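Side-chain contact in chintase (PDB 5YUQ), which probably hydrolyses the beta-1,4 linkages of chitin as a family 18 glycoside hydrolase, with its active site in a tunnel: residues E31-K34 / D35-S39. Residues are numbered along the deposited sequence; the frame is centred on the assembly and turned at random. Where two conformers were deposited one is given.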
ATOM      1  N   GLU A  31      12.965  -3.933   8.139  1.00 14.20           N
ATOM      2  CA  GLU A  31      13.083  -2.516   8.481  1.00 13.96           C
ATOM      3  C   GLU A  31      14.546  -2.124   8.641  1.00 14.94           C
ATOM      4  O   GLU A  31      15.249  -2.664   9.492  1.00 19.00           O
ATOM      5  CB  GLU A  31      12.317  -2.225   9.778  1.00 17.30           C
ATOM      6  CG  GLU A  31      10.821  -2.504   9.696  1.00 14.91           C
ATOM      7  CD  GLU A  31      10.061  -2.009  10.919  1.00 24.98           C
ATOM      8  OE1 GLU A  31      10.658  -1.926  12.013  1.00 29.46           O
ATOM      9  OE2 GLU A  31       8.867  -1.683  10.781  1.00 26.20           O
ATOM     10  N   PRO A  32      15.014  -1.174   7.822  1.00 15.97           N
ATOM     11  CA  PRO A  32      16.407  -0.748   7.966  1.00 13.07           C
ATOM     12  C   PRO A  32      16.648  -0.087   9.315  1.00 18.81           C
ATOM     13  O   PRO A  32      15.868   0.771   9.732  1.00 21.60           O
ATOM     14  CB  PRO A  32      16.587   0.273   6.830  1.00 16.27           C
ATOM     15  CG  PRO A  32      15.508  -0.063   5.838  1.00 16.30           C
ATOM     16  CD  PRO A  32      14.346  -0.526   6.682  1.00 12.37           C
ATOM     17  N   THR A  33      17.716  -0.497   9.993  1.00 18.11           N
ATOM     18  CA  THR A  33      18.094   0.116  11.258  1.00 19.25           C
ATOM     19  C   THR A  33      19.006   1.310  11.021  1.00 20.43           C
ATOM     20  O   THR A  33      19.403   1.590   9.884  1.00 20.06           O
ATOM     21  CB  THR A  33      18.830  -0.880  12.175  1.00 22.49           C
ATOM     22  OG1 THR A  33      20.097  -1.217  11.599  1.00 25.10           O
ATOM     23  CG2 THR A  33      18.009  -2.140  12.361  1.00 26.30           C
ATOM     24  N   LYS A  34      19.346   2.002  12.103  1.00 22.24           N
ATOM     25  CA  LYS A  34      20.243   3.149  12.032  1.00 24.13           C
ATOM     26  C   LYS A  34      21.582   2.772  11.391  1.00 21.38           C
ATOM     27  O   LYS A  34      22.175   3.572  10.658  1.00 24.21           O
ATOM     28  CB  LYS A  34      20.460   3.729  13.431  1.00 25.58           C
ATOM     29  CG  LYS A  34      20.953   5.163  13.439  1.00 32.90           C
ATOM     30  CD  LYS A  34      20.922   5.738  14.850  1.00 35.46           C
ATOM     31  CE  LYS A  34      21.353   7.200  14.865  1.00 42.91           C
ATOM     32  NZ  LYS A  34      20.439   8.061  14.069  1.00 40.99           N
ATOM     33  N   ASP A  35      22.038   1.546  11.642  1.00 22.39           N
ATOM     34  CA  ASP A  35      23.309   1.066  11.100  1.00 25.23           C
ATOM     35  C   ASP A  35      23.153   0.349   9.757  1.00 19.45           C
ATOM     36  O   ASP A  35      24.095  -0.268   9.270  1.00 24.98           O
ATOM     37  CB  ASP A  35      23.995   0.119  12.087  1.00 29.91           C
ATOM     38  CG  ASP A  35      24.221   0.749  13.440  1.00 38.09           C
ATOM     39  OD1 ASP A  35      24.345   1.987  13.508  1.00 45.77           O
ATOM     40  OD2 ASP A  35      24.277  -0.001  14.435  1.00 57.84           O
ATOM     41  N   GLY A  36      21.958   0.414   9.177  1.00 20.21           N
ATOM     42  CA  GLY A  36      21.738  -0.097   7.837  1.00 18.10           C
ATOM     43  C   GLY A  36      21.565  -1.600   7.788  1.00 21.31           C
ATOM     44  O   GLY A  36      21.681  -2.213   6.724  1.00 24.66           O
ATOM     45  N   GLU A  37      21.299  -2.201   8.941  1.00 22.45           N
ATOM     46  CA  GLU A  37      20.999  -3.624   8.981  1.00 23.18           C
ATOM     47  C   GLU A  37      19.513  -3.803   8.718  1.00 22.24           C
ATOM     48  O   GLU A  37      18.742  -2.849   8.809  1.00 24.22           O
ATOM     49  CB  GLU A  37      21.390  -4.223  10.338  1.00 27.28           C
ATOM     50  CG  GLU A  37      22.896  -4.215  10.596  1.00 32.56           C
ATOM     51  CD  GLU A  37      23.293  -5.016  11.817  1.00 50.78           C
ATOM     52  OE1 GLU A  37      23.003  -4.568  12.946  1.00 53.66           O
ATOM     53  OE2 GLU A  37      23.898  -6.096  11.649  1.00 62.68           O
ATOM     54  N   LEU A  38      19.110  -5.025   8.392  1.00 18.81           N
ATOM     55  CA  LEU A  38      17.705  -5.303   8.131  1.00 18.22           C
ATOM     56  C   LEU A  38      17.150  -6.074   9.317  1.00 22.51           C
ATOM     57  O   LEU A  38      17.615  -7.172   9.622  1.00 27.03           O
ATOM     58  CB  LEU A  38      17.541  -6.096   6.833  1.00 22.50           C
ATOM     59  CG  LEU A  38      17.803  -5.383   5.500  1.00 21.56           C
ATOM     60  CD1 LEU A  38      17.051  -4.069   5.449  1.00 19.41           C
ATOM     61  CD2 LEU A  38      19.277  -5.141   5.237  1.00 24.74           C
ATOM     62  N   SER A  39      16.165  -5.485   9.992  0.69 18.13           N
ATOM     63  CA  SER A  39      15.583  -6.087  11.189  0.69 19.60           C
ATOM     64  C   SER A  39      14.062  -6.145  11.095  0.69 20.65           C
ATOM     65  O   SER A  39      13.482  -5.795  10.066  0.69 18.93           O
ATOM     66  CB  SER A  39      15.978  -5.278  12.428  0.69 22.27           C
ATOM     67  OG  SER A  39      15.289  -4.037  12.463  0.69 24.56           O
TER
HETATM   68  O   HOH W   1      12.637  -3.231  13.302  1.00 32.65           O
HETATM   69  O   HOH W   2      21.522  -2.461  13.474  1.00 39.58           O
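The hydroxyl of Thr33 reaches over the tight turn that it opens and receives the backbone N-H of Glu37, with Thr33 OG1 3.1 Å from Glu37 N. Chi1 of 67° sets OG1 between the backbone N and the carbonyl carbon of its own residue, directed into the bend, where the N-H of Asp35 adds a weak, strongly bent bond. The turn from Thr33 to Gly36 is type I, closed by Gly36 N to Thr33 O at 2.9 Å. Gly36, the last residue of the turn, has a positive phi (80°), which favours glycine, and Thr33 N binds Glu37 O at 2.8 Å. The end of strand 24-32, a strand of the family's TIM barrel, forms the first arm of this beta hairpin, and the short strand 38-39 returns antiparallel beside it: Glu31 and Ser39 exchange two backbone bonds, the one from Glu31 N to Ser39 O being nearly straight (176°).

The side of Pro32 and Leu38 is the apolar, packed one. Pro32, which is buried, meets Leu38 with CG 4.3 Å from Leu38 CD1, and both side chains also touch Val64 of strand 59-65, while Phe86 and Leu90 of helix 80-97 cover Pro32 and Leu38, respectively. The face carrying Glu31 and Ser39 is wetter. There, in the conformer of Ser39 described here, one of two, a water joins its hydroxyl to Glu31 OE1; the other oxygen of that carboxylate, OE2, is hydrogen-bonded to Thr68 OG1. A second water links Thr33 OG1 to Glu37 OE1, 2.6 Å from the water, while the side chains of Lys34 and Asp35 are exposed at the turn.

The chemistry implies a bend fixed by uncharged backbone and hydroxyl bonds, with the carboxylate of Glu37 joined to it through one water, and that of Glu31 linked through another to the hydroxyl of Ser39 in the strand pair.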